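Local structure of flagellar motor switch protein FliG (Aquifex aeolicus, 3HJL) at residues Leu20-Glu25 and Glu79-Asn84; Leu137-Pro142 and Glu168-Gln173; Leu206-Asp211 and Glu235-Phe240; Leu229-Arg234 and Ile315-Ile320. The protein probably forms part of the rotor-mounted switch complex at the base of the flagellar basal body, where the direction of flagellar rotation is set. All blocks are in the same frame, centred on the assembly; numbering follows the deposited sequence.

Contact 1: residues Leu20-Glu25 and Glu79-Asn84; sequences LSLPEE and EEFIEN
Ser-21 and Asn-84 bring the two backbones closest, their CA atoms 4.9 Å apart, which puts the end of helix 7-21 almost directly against helix 78-88. Residue Leu-22 is the first to leave helical angles, and Pro-23 takes the N-cap position of helix 24-33, while Glu-79 to Asn-84 stay helical throughout. The carbonyl at the helix end is the focus: Ser-21 O receives a weak hydrogen bond from Asn-84 ND2, long at 3.4 Å but fairly straight, with an N-H...O angle of 164°. The same Ser-21 O is also 3.4 Å from Phe-81 CD1. Nearer the helix backbone, Asn-84 CB rests 3.8 Å from Ser-21 CA.

Here, in the all-helical N-terminal domain of FliG, the end of helix 7-21 and the turn into helix 24-33 pack on helix 78-88, and the ring of Phe-81 lies against Ser-21 and Leu-22. With CG anti to the backbone N (chi1 178°), the ring reaches across until CE1 is 3.8 Å from Ser-21 CB. Leu-22 N approaches the ring at its edge, near the ring plane, and Leu-22 CD2 lies 4.0 Å from Phe-81 CE1, the two side chains running side by side in the same direction. Leu-65 and Ile-68 of helix 54-70 also touch the ring, Ile-68 reaching Leu-22 as well. Within the first helix, the hydroxyl of Ser-21 is engaged by hydrogen bonding to Val-17 O.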
loop_
_atom_site.group_PDB
_atom_site.type_symbol
_atom_site.label_atom_id
_atom_site.label_comp_id
_atom_site.label_asym_id
_atom_site.label_seq_id
_atom_site.Cartn_x
_atom_site.Cartn_y
_atom_site.Cartn_z
ATOM N N LEU A 20 11.401 -42.602 -14.213
ATOM C CA LEU A 20 12.250 -41.467 -13.861
ATOM C C LEU A 20 12.119 -40.973 -12.399
ATOM O O LEU A 20 13.058 -40.384 -11.879
ATOM C CB LEU A 20 11.952 -40.316 -14.824
ATOM C CG LEU A 20 12.201 -40.640 -16.303
ATOM C CD1 LEU A 20 11.493 -39.642 -17.189
ATOM C CD2 LEU A 20 13.697 -40.680 -16.588
ATOM N N SER A 21 10.972 -41.239 -11.755
ATOM C CA SER A 21 10.639 -40.724 -10.409
ATOM C C SER A 21 10.893 -41.690 -9.244
ATOM O O SER A 21 11.180 -41.245 -8.138
ATOM C CB SER A 21 9.171 -40.301 -10.371
ATOM O OG SER A 21 8.897 -39.321 -11.364
ATOM N N LEU A 22 10.731 -42.993 -9.485
ATOM C CA LEU A 22 10.931 -44.031 -8.461
ATOM C C LEU A 22 12.364 -44.036 -7.924
ATOM O O LEU A 22 13.273 -43.578 -8.608
ATOM C CB LEU A 22 10.625 -45.437 -9.026
ATOM C CG LEU A 22 9.164 -45.867 -9.243
ATOM C CD1 LEU A 22 9.114 -47.101 -10.114
ATOM C CD2 LEU A 22 8.466 -46.135 -7.919
ATOM N N PRO A 23 12.570 -44.585 -6.708
ATOM C CA PRO A 23 13.936 -44.712 -6.179
ATOM C C PRO A 23 14.818 -45.575 -7.077
ATOM O O PRO A 23 14.308 -46.473 -7.755
ATOM C CB PRO A 23 13.732 -45.393 -4.818
ATOM C CG PRO A 23 12.323 -45.155 -4.464
ATOM C CD PRO A 23 11.566 -45.083 -5.746
ATOM N N GLU A 24 16.122 -45.305 -7.077
ATOM C CA GLU A 24 17.058 -46.036 -7.940
ATOM C C GLU A 24 17.165 -47.530 -7.621
ATOM O O GLU A 24 17.460 -48.316 -8.514
ATOM C CB GLU A 24 18.445 -45.386 -7.941
ATOM C CG GLU A 24 18.461 -43.954 -8.490
ATOM C CD GLU A 24 19.817 -43.556 -9.054
ATOM O OE1 GLU A 24 20.578 -42.846 -8.354
ATOM O OE2 GLU A 24 20.132 -43.988 -10.184
ATOM N N GLU A 25 16.893 -47.919 -6.369
ATOM C CA GLU A 25 16.869 -49.345 -5.974
ATOM C C GLU A 25 15.791 -50.097 -6.765
ATOM O O GLU A 25 16.006 -51.224 -7.221
ATOM C CB GLU A 25 16.573 -49.528 -4.475
ATOM C CG GLU A 25 17.489 -48.783 -3.501
ATOM C CD GLU A 25 16.879 -47.485 -2.987
ATOM O OE1 GLU A 25 16.411 -46.676 -3.816
ATOM O OE2 GLU A 25 16.879 -47.274 -1.756
ATOM N N GLU A 79 8.316 -37.666 -0.378
ATOM C CA GLU A 79 8.357 -36.253 -0.785
ATOM C C GLU A 79 9.370 -36.040 -1.915
ATOM O O GLU A 79 9.190 -35.159 -2.760
ATOM C CB GLU A 79 8.677 -35.338 0.409
ATOM C CG GLU A 79 8.036 -33.948 0.311
ATOM C CD GLU A 79 6.545 -33.955 0.647
ATOM O OE1 GLU A 79 6.196 -34.299 1.799
ATOM O OE2 GLU A 79 5.731 -33.594 -0.230
ATOM N N GLU A 80 10.433 -36.848 -1.918
ATOM C CA GLU A 80 11.439 -36.824 -2.984
ATOM C C GLU A 80 10.876 -37.415 -4.288
ATOM O O GLU A 80 11.287 -37.025 -5.374
ATOM C CB GLU A 80 12.690 -37.587 -2.540
ATOM C CG GLU A 80 13.893 -37.416 -3.459
ATOM C CD GLU A 80 15.195 -37.864 -2.814
ATOM O OE1 GLU A 80 15.533 -37.360 -1.718
ATOM O OE2 GLU A 80 15.898 -38.696 -3.422
ATOM N N PHE A 81 9.963 -38.376 -4.163
ATOM C CA PHE A 81 9.217 -38.917 -5.304
ATOM C C PHE A 81 8.323 -37.838 -5.945
ATOM O O PHE A 81 8.308 -37.703 -7.165
ATOM C CB PHE A 81 8.383 -40.124 -4.845
ATOM C CG PHE A 81 7.530 -40.737 -5.920
ATOM C CD1 PHE A 81 8.057 -41.685 -6.784
ATOM C CD2 PHE A 81 6.169 -40.444 -5.998
ATOM C CE1 PHE A 81 7.256 -42.289 -7.751
ATOM C CE2 PHE A 81 5.367 -41.039 -6.962
ATOM C CZ PHE A 81 5.913 -41.965 -7.841
ATOM N N ILE A 82 7.619 -37.055 -5.120
ATOM C CA ILE A 82 6.730 -35.982 -5.621
ATOM C C ILE A 82 7.532 -34.935 -6.410
ATOM O O ILE A 82 7.101 -34.499 -7.476
ATOM C CB ILE A 82 5.934 -35.219 -4.466
ATOM C CG1 ILE A 82 5.250 -36.164 -3.460
ATOM C CG2 ILE A 82 4.895 -34.277 -5.054
ATOM C CD1 ILE A 82 4.641 -37.429 -4.049
ATOM N N GLU A 83 8.687 -34.537 -5.871
ATOM C CA GLU A 83 9.558 -33.543 -6.515
ATOM C C GLU A 83 10.107 -34.061 -7.838
ATOM O O GLU A 83 10.201 -33.304 -8.801
ATOM C CB GLU A 83 10.726 -33.131 -5.582
ATOM C CG GLU A 83 11.579 -31.938 -6.090
ATOM C CD GLU A 83 12.828 -31.668 -5.234
ATOM O OE1 GLU A 83 13.723 -30.927 -5.703
ATOM O OE2 GLU A 83 12.924 -32.190 -4.098
ATOM N N ASN A 84 10.488 -35.341 -7.878
ATOM C CA ASN A 84 10.984 -35.958 -9.121
ATOM C C ASN A 84 9.934 -35.968 -10.234
ATOM O O ASN A 84 10.272 -35.721 -11.388
ATOM C CB ASN A 84 11.501 -37.381 -8.871
ATOM C CG ASN A 84 12.770 -37.412 -8.027
ATOM O OD1 ASN A 84 13.332 -36.374 -7.677
ATOM N ND2 ASN A 84 13.191 -38.603 -7.653
#

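Contact 2: residues Leu137-Pro142 and Glu168-Gln173; sequences LSQLSP and ENVNVQ
The turn between helices 130-137 and 142-150 of the FliG middle domain meets the lead-in to helix 172-193, Gln-139 and Ser-138 facing Val-170. A type I beta turn from Leu-137 to Leu-140, closed by Leu-140 N to Leu-137 O at 3.1 Å, presents both polar side chains to the other segment. The backbones stay well apart, with 8.2 Å between the CA atoms of Ser-138 and Val-170, and side chains alone bridge the interval.

Gln-139 and Val-170 arrive from opposite directions. The amide nitrogen does the touching: Gln-139 NE2 is 3.4 Å from Val-170 CG1 and 3.9 Å from Val-170 CG2, hence near both methyls of the fork. A bend at chi2 (-57°) folds the glutamine chain back beside its neighbour, where NE2 donates to Ser-138 OG at 3.1 Å, nearly straight at 174° and only 3° out of the amide plane. That bond restrains the rotation of the amide. Ser-138 OG is also hydrogen-bonded to Leu-135 O, which ties this polar pair to helix 130-137, the helix that starts within the EHPQR motif. The side chain of Arg-163, another part of that motif, is about 9 Å from that of Ser-138. At the start of the long helix Asn-171 is the N-cap, its OD1 accepting from Tyr-174 N, and Val-172 CG2 comes within 4.4 Å of Gln-139 OE1 at the fringe.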
loop_
_atom_site.group_PDB
_atom_site.type_symbol
_atom_site.label_atom_id
_atom_site.label_comp_id
_atom_site.label_asym_id
_atom_site.label_seq_id
_atom_site.Cartn_x
_atom_site.Cartn_y
_atom_site.Cartn_z
ATOM N N LEU A 137 22.829 -5.511 -2.066
ATOM C CA LEU A 137 23.867 -5.139 -3.024
ATOM C C LEU A 137 24.154 -6.224 -4.059
ATOM O O LEU A 137 24.486 -5.895 -5.190
ATOM C CB LEU A 137 25.173 -4.717 -2.323
ATOM C CG LEU A 137 25.181 -3.404 -1.520
ATOM C CD1 LEU A 137 26.599 -3.052 -1.117
ATOM C CD2 LEU A 137 24.576 -2.258 -2.288
ATOM N N SER A 138 23.985 -7.500 -3.693
ATOM C CA SER A 138 24.176 -8.620 -4.640
ATOM C C SER A 138 23.296 -8.502 -5.897
ATOM O O SER A 138 23.671 -9.003 -6.946
ATOM C CB SER A 138 23.886 -9.980 -3.978
ATOM O OG SER A 138 22.485 -10.252 -3.919
ATOM N N GLN A 139 22.135 -7.848 -5.771
ATOM C CA GLN A 139 21.177 -7.686 -6.875
ATOM C C GLN A 139 21.303 -6.393 -7.671
ATOM O O GLN A 139 20.585 -6.221 -8.651
ATOM C CB GLN A 139 19.741 -7.791 -6.328
ATOM C CG GLN A 139 19.414 -9.122 -5.676
ATOM C CD GLN A 139 19.632 -10.275 -6.609
ATOM O OE1 GLN A 139 18.840 -10.511 -7.524
ATOM N NE2 GLN A 139 20.730 -10.989 -6.407
ATOM N N LEU A 140 22.195 -5.487 -7.259
ATOM C CA LEU A 140 22.380 -4.209 -7.945
ATOM C C LEU A 140 23.495 -4.315 -8.979
ATOM O O LEU A 140 24.230 -5.291 -9.001
ATOM C CB LEU A 140 22.715 -3.100 -6.949
ATOM C CG LEU A 140 21.691 -2.780 -5.866
ATOM C CD1 LEU A 140 22.256 -1.681 -4.953
ATOM C CD2 LEU A 140 20.359 -2.373 -6.457
ATOM N N SER A 141 23.612 -3.297 -9.834
ATOM C CA SER A 141 24.669 -3.260 -10.829
ATOM C C SER A 141 25.990 -3.013 -10.086
ATOM O O SER A 141 25.988 -2.319 -9.069
ATOM C CB SER A 141 24.410 -2.159 -11.874
ATOM O OG SER A 141 24.652 -0.865 -11.359
ATOM N N PRO A 142 27.103 -3.620 -10.553
ATOM C CA PRO A 142 28.424 -3.450 -9.909
ATOM C C PRO A 142 28.810 -2.010 -9.576
ATOM O O PRO A 142 29.452 -1.775 -8.547
ATOM C CB PRO A 142 29.394 -4.015 -10.942
ATOM C CG PRO A 142 28.603 -4.993 -11.727
ATOM C CD PRO A 142 27.160 -4.581 -11.673
ATOM N N GLU A 168 25.710 -17.997 -1.871
ATOM C CA GLU A 168 25.470 -19.041 -2.873
ATOM C C GLU A 168 24.056 -18.941 -3.447
ATOM O O GLU A 168 23.803 -19.454 -4.530
ATOM C CB GLU A 168 25.665 -20.417 -2.249
ATOM C CG GLU A 168 27.097 -20.697 -1.804
ATOM C CD GLU A 168 27.193 -21.910 -0.908
ATOM O OE1 GLU A 168 26.436 -22.881 -1.131
ATOM O OE2 GLU A 168 28.016 -21.881 0.031
ATOM N N ASN A 169 23.147 -18.307 -2.692
ATOM C CA ASN A 169 21.745 -18.128 -3.063
ATOM C C ASN A 169 21.245 -16.756 -2.598
ATOM O O ASN A 169 21.785 -16.167 -1.654
ATOM C CB ASN A 169 20.875 -19.180 -2.351
ATOM C CG ASN A 169 20.960 -20.550 -2.978
ATOM O OD1 ASN A 169 20.417 -20.784 -4.054
ATOM N ND2 ASN A 169 21.547 -21.491 -2.256
ATOM N N VAL A 170 20.174 -16.296 -3.231
ATOM C CA VAL A 170 19.466 -15.083 -2.833
ATOM C C VAL A 170 17.988 -15.240 -3.179
ATOM O O VAL A 170 17.668 -15.561 -4.309
ATOM C CB VAL A 170 20.020 -13.809 -3.560
ATOM C CG1 VAL A 170 20.050 -14.009 -5.061
ATOM C CG2 VAL A 170 19.169 -12.596 -3.227
ATOM N N ASN A 171 17.095 -15.018 -2.208
ATOM C CA ASN A 171 15.651 -15.007 -2.488
ATOM C C ASN A 171 15.267 -13.646 -3.077
ATOM O O ASN A 171 15.419 -12.613 -2.425
ATOM C CB ASN A 171 14.834 -15.298 -1.229
ATOM C CG ASN A 171 13.345 -15.437 -1.523
ATOM O OD1 ASN A 171 12.621 -14.450 -1.574
ATOM N ND2 ASN A 171 12.885 -16.673 -1.726
ATOM N N VAL A 172 14.803 -13.659 -4.320
ATOM C CA VAL A 172 14.462 -12.435 -5.060
ATOM C C VAL A 172 13.326 -11.627 -4.404
ATOM O O VAL A 172 13.394 -10.395 -4.330
ATOM C CB VAL A 172 14.100 -12.788 -6.541
ATOM C CG1 VAL A 172 13.363 -11.620 -7.252
ATOM C CG2 VAL A 172 15.370 -13.202 -7.303
ATOM N N GLN A 173 12.299 -12.322 -3.926
ATOM C CA GLN A 173 11.160 -11.671 -3.289
ATOM C C GLN A 173 11.535 -10.963 -1.989
ATOM O O GLN A 173 11.006 -9.899 -1.689
ATOM C CB GLN A 173 10.023 -12.681 -3.060
ATOM C CG GLN A 173 9.364 -13.156 -4.360
ATOM C CD GLN A 173 8.588 -12.034 -5.083
ATOM O OE1 GLN A 173 7.689 -11.411 -4.506
ATOM N NE2 GLN A 173 8.942 -11.779 -6.344
#

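Contact 3: residues Leu206-Asp211 and Glu235-Phe240; sequences LLNTLD and EKMFTF
Asn-208 and Met-237 run at a slant to each other where helices 199-209 and 227-237 come to their ends, and the asparagine amide lies against the methionine along much of its length. Its two polar atoms have different tasks. The nitrogen, ND2, donates to Met-237 O at 3.0 Å in a somewhat bent bond, with an N-H...O angle of 146°; it sits in the carbonyl plane on a lone pair, although the acceptor is tilted 24° out of the amide plane. The oxygen, OD1, faces the side chain, lying 3.6 Å from Met-237 CB and 3.4 Å from Met-237 CE. A bend at chi3 (59°) turns this methyl back toward the amide. On the sulfur, Leu-207 CD1 makes one apolar contact at 4.2 Å, and Leu-219 of helix 212-225 touches both Leu-207 and Met-237. Met-237 is the last helical residue before Phe-238, so the asparagine N-H supplies a donor to a carbonyl at the C-terminal end of helix 227-237, while OD1 is left lying against methionine carbons.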
loop_
_atom_site.group_PDB
_atom_site.type_symbol
_atom_site.label_atom_id
_atom_site.label_comp_id
_atom_site.label_asym_id
_atom_site.label_seq_id
_atom_site.Cartn_x
_atom_site.Cartn_y
_atom_site.Cartn_z
ATOM N N LEU A 206 -7.867 30.798 -2.699
ATOM C CA LEU A 206 -7.800 31.011 -4.145
ATOM C C LEU A 206 -9.213 31.101 -4.723
ATOM O O LEU A 206 -9.529 32.060 -5.424
ATOM C CB LEU A 206 -6.989 29.871 -4.802
ATOM C CG LEU A 206 -6.740 29.815 -6.316
ATOM C CD1 LEU A 206 -5.700 28.736 -6.626
ATOM C CD2 LEU A 206 -8.007 29.545 -7.105
ATOM N N LEU A 207 -10.058 30.124 -4.390
ATOM C CA LEU A 207 -11.458 30.108 -4.840
ATOM C C LEU A 207 -12.228 31.331 -4.344
ATOM O O LEU A 207 -12.957 31.946 -5.107
ATOM C CB LEU A 207 -12.163 28.826 -4.393
ATOM C CG LEU A 207 -11.697 27.541 -5.085
ATOM C CD1 LEU A 207 -12.056 26.346 -4.231
ATOM C CD2 LEU A 207 -12.285 27.400 -6.489
ATOM N N ASN A 208 -12.041 31.695 -3.075
ATOM C CA ASN A 208 -12.664 32.908 -2.515
ATOM C C ASN A 208 -12.186 34.196 -3.178
ATOM O O ASN A 208 -12.883 35.199 -3.120
ATOM C CB ASN A 208 -12.423 33.006 -1.000
ATOM C CG ASN A 208 -13.243 32.001 -0.206
ATOM O OD1 ASN A 208 -14.290 31.518 -0.663
ATOM N ND2 ASN A 208 -12.787 31.705 1.008
ATOM N N THR A 209 -10.978 34.179 -3.749
ATOM C CA THR A 209 -10.450 35.310 -4.519
ATOM C C THR A 209 -11.028 35.326 -5.952
ATOM O O THR A 209 -11.241 36.400 -6.524
ATOM C CB THR A 209 -8.912 35.266 -4.562
ATOM O OG1 THR A 209 -8.403 35.206 -3.223
ATOM C CG2 THR A 209 -8.347 36.493 -5.274
ATOM N N LEU A 210 -11.224 34.135 -6.535
ATOM C CA LEU A 210 -11.886 33.978 -7.854
ATOM C C LEU A 210 -13.334 34.479 -7.801
ATOM O O LEU A 210 -13.985 34.359 -6.767
ATOM C CB LEU A 210 -11.905 32.494 -8.287
ATOM C CG LEU A 210 -10.735 31.855 -9.042
ATOM C CD1 LEU A 210 -9.419 32.275 -8.500
ATOM C CD2 LEU A 210 -10.867 30.338 -9.001
ATOM N N ASP A 211 -13.839 35.009 -8.916
ATOM C CA ASP A 211 -15.229 35.477 -8.976
ATOM C C ASP A 211 -16.190 34.275 -8.954
ATOM O O ASP A 211 -15.841 33.190 -9.430
ATOM C CB ASP A 211 -15.474 36.375 -10.204
ATOM C CG ASP A 211 -15.559 35.598 -11.507
ATOM O OD1 ASP A 211 -14.637 34.811 -11.795
ATOM O OD2 ASP A 211 -16.537 35.809 -12.258
ATOM N N GLU A 235 -15.729 23.781 3.424
ATOM C CA GLU A 235 -15.530 23.958 4.874
ATOM C C GLU A 235 -14.451 25.011 5.180
ATOM O O GLU A 235 -14.607 25.819 6.094
ATOM C CB GLU A 235 -15.151 22.625 5.529
ATOM C CG GLU A 235 -16.321 21.643 5.652
ATOM C CD GLU A 235 -15.911 20.269 6.187
ATOM O OE1 GLU A 235 -14.692 20.014 6.352
ATOM O OE2 GLU A 235 -16.821 19.442 6.444
ATOM N N LYS A 236 -13.384 25.013 4.392
ATOM C CA LYS A 236 -12.308 25.993 4.539
ATOM C C LYS A 236 -12.626 27.368 3.932
ATOM O O LYS A 236 -11.975 28.356 4.298
ATOM C CB LYS A 236 -11.018 25.449 3.928
ATOM C CG LYS A 236 -10.519 24.143 4.551
ATOM C CD LYS A 236 -10.126 24.318 5.996
ATOM C CE LYS A 236 -9.401 23.108 6.510
ATOM N NZ LYS A 236 -9.045 23.294 7.934
ATOM N N MET A 237 -13.593 27.429 3.003
ATOM C CA MET A 237 -14.013 28.702 2.369
ATOM C C MET A 237 -14.763 29.633 3.327
ATOM O O MET A 237 -14.702 30.856 3.173
ATOM C CB MET A 237 -14.846 28.450 1.104
ATOM C CG MET A 237 -14.022 27.951 -0.097
ATOM S SD MET A 237 -15.032 27.356 -1.482
ATOM C CE MET A 237 -15.994 28.812 -1.889
ATOM N N PHE A 238 -15.531 29.058 4.256
ATOM C CA PHE A 238 -16.094 29.831 5.368
ATOM C C PHE A 238 -15.865 29.088 6.682
ATOM O O PHE A 238 -16.437 27.980 6.914
ATOM C CB PHE A 238 -17.583 30.154 5.197
ATOM C CG PHE A 238 -18.061 31.244 6.132
ATOM C CD1 PHE A 238 -18.027 32.576 5.735
ATOM C CD2 PHE A 238 -18.432 30.947 7.437
ATOM C CE1 PHE A 238 -18.398 33.587 6.601
ATOM C CE2 PHE A 238 -18.808 31.951 8.313
ATOM C CZ PHE A 238 -18.792 33.277 7.893
ATOM N N THR A 239 -15.044 29.720 7.536
ATOM C CA THR A 239 -14.664 29.179 8.837
ATOM C C THR A 239 -15.345 30.013 9.919
ATOM O O THR A 239 -15.916 31.072 9.631
ATOM C CB THR A 239 -13.104 29.190 9.013
ATOM O OG1 THR A 239 -12.738 28.437 10.175
ATOM C CG2 THR A 239 -12.554 30.612 9.142
ATOM N N PHE A 240 -15.326 29.513 11.151
ATOM C CA PHE A 240 -15.929 30.221 12.281
ATOM C C PHE A 240 -15.250 31.581 12.531
ATOM O O PHE A 240 -15.903 32.546 12.924
ATOM C CB PHE A 240 -15.874 29.356 13.544
ATOM C CG PHE A 240 -16.745 29.868 14.666
ATOM C CD1 PHE A 240 -18.101 29.587 14.689
ATOM C CD2 PHE A 240 -16.204 30.620 15.700
ATOM C CE1 PHE A 240 -18.907 30.053 15.717
ATOM C CE2 PHE A 240 -17.004 31.083 16.734
ATOM C CZ PHE A 240 -18.354 30.804 16.737
#

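Contact 4: residues Leu229-Arg234 and Ile315-Ile320; sequences LEERIR and IIRKMI
Glu-231 and Arg-317 form a salt bridge across a wide interval, for the nearest CA pair, Arg-234 and Arg-317, is 9.6 Å apart. The packed part is the guanidinium of Arg-317, at the end of a chain extended from CG to NE: one of its faces is covered by Arg-234 CB, 3.9 Å from Arg-317 NH1.

The bridge itself is loose, because its bonds are long and weak. Arg-317 NH2 donates to Glu-231 OE1 at 3.3 Å and to Glu-231 OE2 at 3.5 Å, and Arg-317 NH1 to Glu-231 OE2 at 3.4 Å, with the carboxylate and guanidinium planes 49° apart. In these two segments Arg-317 alone of helix 302-320, the last helix of the all-helical C-terminal domain, makes the contact with helix 227-237. It lies at the surface, all three touching residues being partly exposed. Glu-231 reaches the arginine through a bend at chi2 (64°). Arg-234 turns its own guanidinium elsewhere, to Glu-230 OE2 at 3.1 Å from Arg-234 NH1, and to Glu-216 of helix 212-225.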
loop_
_atom_site.group_PDB
_atom_site.type_symbol
_atom_site.label_atom_id
_atom_site.label_comp_id
_atom_site.label_asym_id
_atom_site.label_seq_id
_atom_site.Cartn_x
_atom_site.Cartn_y
_atom_site.Cartn_z
ATOM N N LEU A 229 -14.076 15.775 -1.497
ATOM C CA LEU A 229 -13.019 16.807 -1.588
ATOM C C LEU A 229 -13.648 18.199 -1.723
ATOM O O LEU A 229 -13.209 19.141 -1.065
ATOM C CB LEU A 229 -12.060 16.546 -2.769
ATOM C CG LEU A 229 -10.570 16.940 -2.645
ATOM C CD1 LEU A 229 -9.922 17.038 -4.039
ATOM C CD2 LEU A 229 -10.331 18.231 -1.868
ATOM N N GLU A 230 -14.663 18.316 -2.582
ATOM C CA GLU A 230 -15.417 19.566 -2.750
ATOM C C GLU A 230 -15.877 20.095 -1.400
ATOM O O GLU A 230 -15.673 21.259 -1.090
ATOM C CB GLU A 230 -16.650 19.331 -3.633
ATOM C CG GLU A 230 -17.529 20.583 -3.874
ATOM C CD GLU A 230 -18.932 20.247 -4.361
ATOM O OE1 GLU A 230 -19.607 19.394 -3.743
ATOM O OE2 GLU A 230 -19.386 20.893 -5.323
ATOM N N GLU A 231 -16.494 19.224 -0.609
ATOM C CA GLU A 231 -17.013 19.602 0.701
ATOM C C GLU A 231 -15.919 20.043 1.669
ATOM O O GLU A 231 -16.101 21.024 2.383
ATOM C CB GLU A 231 -17.854 18.461 1.299
ATOM C CG GLU A 231 -18.355 18.662 2.749
ATOM C CD GLU A 231 -19.322 19.831 2.934
ATOM O OE1 GLU A 231 -19.864 19.956 4.053
ATOM O OE2 GLU A 231 -19.564 20.606 1.984
ATOM N N ARG A 232 -14.795 19.323 1.691
ATOM C CA ARG A 232 -13.655 19.705 2.537
ATOM C C ARG A 232 -13.078 21.065 2.144
ATOM O O ARG A 232 -12.623 21.813 3.012
ATOM C CB ARG A 232 -12.564 18.625 2.529
ATOM C CG ARG A 232 -12.978 17.362 3.279
ATOM C CD ARG A 232 -11.855 16.337 3.430
ATOM N NE ARG A 232 -11.094 16.114 2.191
ATOM C CZ ARG A 232 -9.857 16.561 1.930
ATOM N NH1 ARG A 232 -9.149 17.265 2.821
ATOM N NH2 ARG A 232 -9.300 16.275 0.754
ATOM N N ILE A 233 -13.119 21.388 0.847
ATOM C CA ILE A 233 -12.719 22.711 0.368
ATOM C C ILE A 233 -13.700 23.784 0.855
ATOM O O ILE A 233 -13.267 24.811 1.383
ATOM C CB ILE A 233 -12.611 22.781 -1.185
ATOM C CG1 ILE A 233 -11.458 21.910 -1.695
ATOM C CG2 ILE A 233 -12.369 24.220 -1.643
ATOM C CD1 ILE A 233 -11.504 21.663 -3.187
ATOM N N ARG A 234 -15.006 23.528 0.704
ATOM C CA ARG A 234 -16.051 24.492 1.109
ATOM C C ARG A 234 -16.033 24.793 2.609
ATOM O O ARG A 234 -16.342 25.907 3.013
ATOM C CB ARG A 234 -17.458 24.017 0.718
ATOM C CG ARG A 234 -17.675 23.754 -0.771
ATOM C CD ARG A 234 -19.161 23.627 -1.110
ATOM N NE ARG A 234 -19.622 24.761 -1.922
ATOM C CZ ARG A 234 -19.691 24.783 -3.261
ATOM N NH1 ARG A 234 -19.379 23.711 -4.010
ATOM N NH2 ARG A 234 -20.101 25.891 -3.868
ATOM N N ILE A 315 -25.336 27.058 9.332
ATOM C CA ILE A 315 -26.397 28.058 9.301
ATOM C C ILE A 315 -25.943 29.295 8.527
ATOM O O ILE A 315 -26.689 29.813 7.698
ATOM C CB ILE A 315 -26.849 28.446 10.744
ATOM C CG1 ILE A 315 -27.626 27.286 11.372
ATOM C CG2 ILE A 315 -27.708 29.713 10.740
ATOM C CD1 ILE A 315 -27.799 27.404 12.846
ATOM N N ILE A 316 -24.711 29.737 8.778
ATOM C CA ILE A 316 -24.155 30.909 8.096
ATOM C C ILE A 316 -24.038 30.715 6.568
ATOM O O ILE A 316 -24.274 31.658 5.812
ATOM C CB ILE A 316 -22.809 31.359 8.724
ATOM C CG1 ILE A 316 -23.068 32.024 10.080
ATOM C CG2 ILE A 316 -22.105 32.378 7.835
ATOM C CD1 ILE A 316 -21.817 32.278 10.896
ATOM N N ARG A 317 -23.728 29.490 6.126
ATOM C CA ARG A 317 -23.642 29.171 4.686
ATOM C C ARG A 317 -24.943 29.440 3.930
ATOM O O ARG A 317 -24.917 29.910 2.793
ATOM C CB ARG A 317 -23.304 27.707 4.460
ATOM C CG ARG A 317 -21.870 27.289 4.716
ATOM C CD ARG A 317 -21.565 26.123 3.789
ATOM N NE ARG A 317 -20.585 25.190 4.307
ATOM C CZ ARG A 317 -20.298 24.020 3.729
ATOM N NH1 ARG A 317 -20.893 23.642 2.586
ATOM N NH2 ARG A 317 -19.396 23.225 4.289
ATOM N N LYS A 318 -26.064 29.040 4.527
ATOM C CA LYS A 318 -27.394 29.317 3.971
ATOM C C LYS A 318 -27.665 30.823 3.805
ATOM O O LYS A 318 -28.350 31.224 2.872
ATOM C CB LYS A 318 -28.481 28.689 4.847
ATOM C CG LYS A 318 -28.598 27.175 4.713
ATOM C CD LYS A 318 -29.495 26.595 5.812
ATOM C CE LYS A 318 -30.251 25.350 5.347
ATOM N NZ LYS A 318 -31.429 25.690 4.485
ATOM N N MET A 319 -27.106 31.644 4.702
ATOM C CA MET A 319 -27.218 33.116 4.607
ATOM C C MET A 319 -26.457 33.588 3.362
ATOM O O MET A 319 -26.920 34.469 2.643
ATOM C CB MET A 319 -26.622 33.850 5.833
ATOM C CG MET A 319 -26.831 33.220 7.207
ATOM S SD MET A 319 -28.514 33.075 7.780
ATOM C CE MET A 319 -28.812 34.754 8.305
ATOM N N ILE A 320 -25.284 32.995 3.130
ATOM C CA ILE A 320 -24.470 33.287 1.942
ATOM C C ILE A 320 -25.173 32.785 0.660
ATOM O O ILE A 320 -25.085 33.424 -0.389
ATOM C CB ILE A 320 -23.034 32.683 2.064
ATOM C CG1 ILE A 320 -22.298 33.273 3.278
ATOM C CG2 ILE A 320 -22.219 32.956 0.798
ATOM C CD1 ILE A 320 -20.870 32.776 3.438
#

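In the fold
From the N terminus, contact 1 closes first, bringing helix 78-88 back to the turn after helix 7-21 across 53 intervening residues. Contact 2 follows in series within the middle domain, its centre about 32 Å from that of contact 1, and closes a loop of 25 residues at the start of helix 172-193. Beyond that helix, on the opposite side of the chain's centre, contacts 3 and 4 close loops of 23 and 80 residues and cross: their segments alternate along the chain and both use helix 227-237. Their centres are only about 9 Å apart, and they touch through Phe-238 against Ile-316 and Ile-320. Together they tie helices 199-209 and 302-320 to that shared helix.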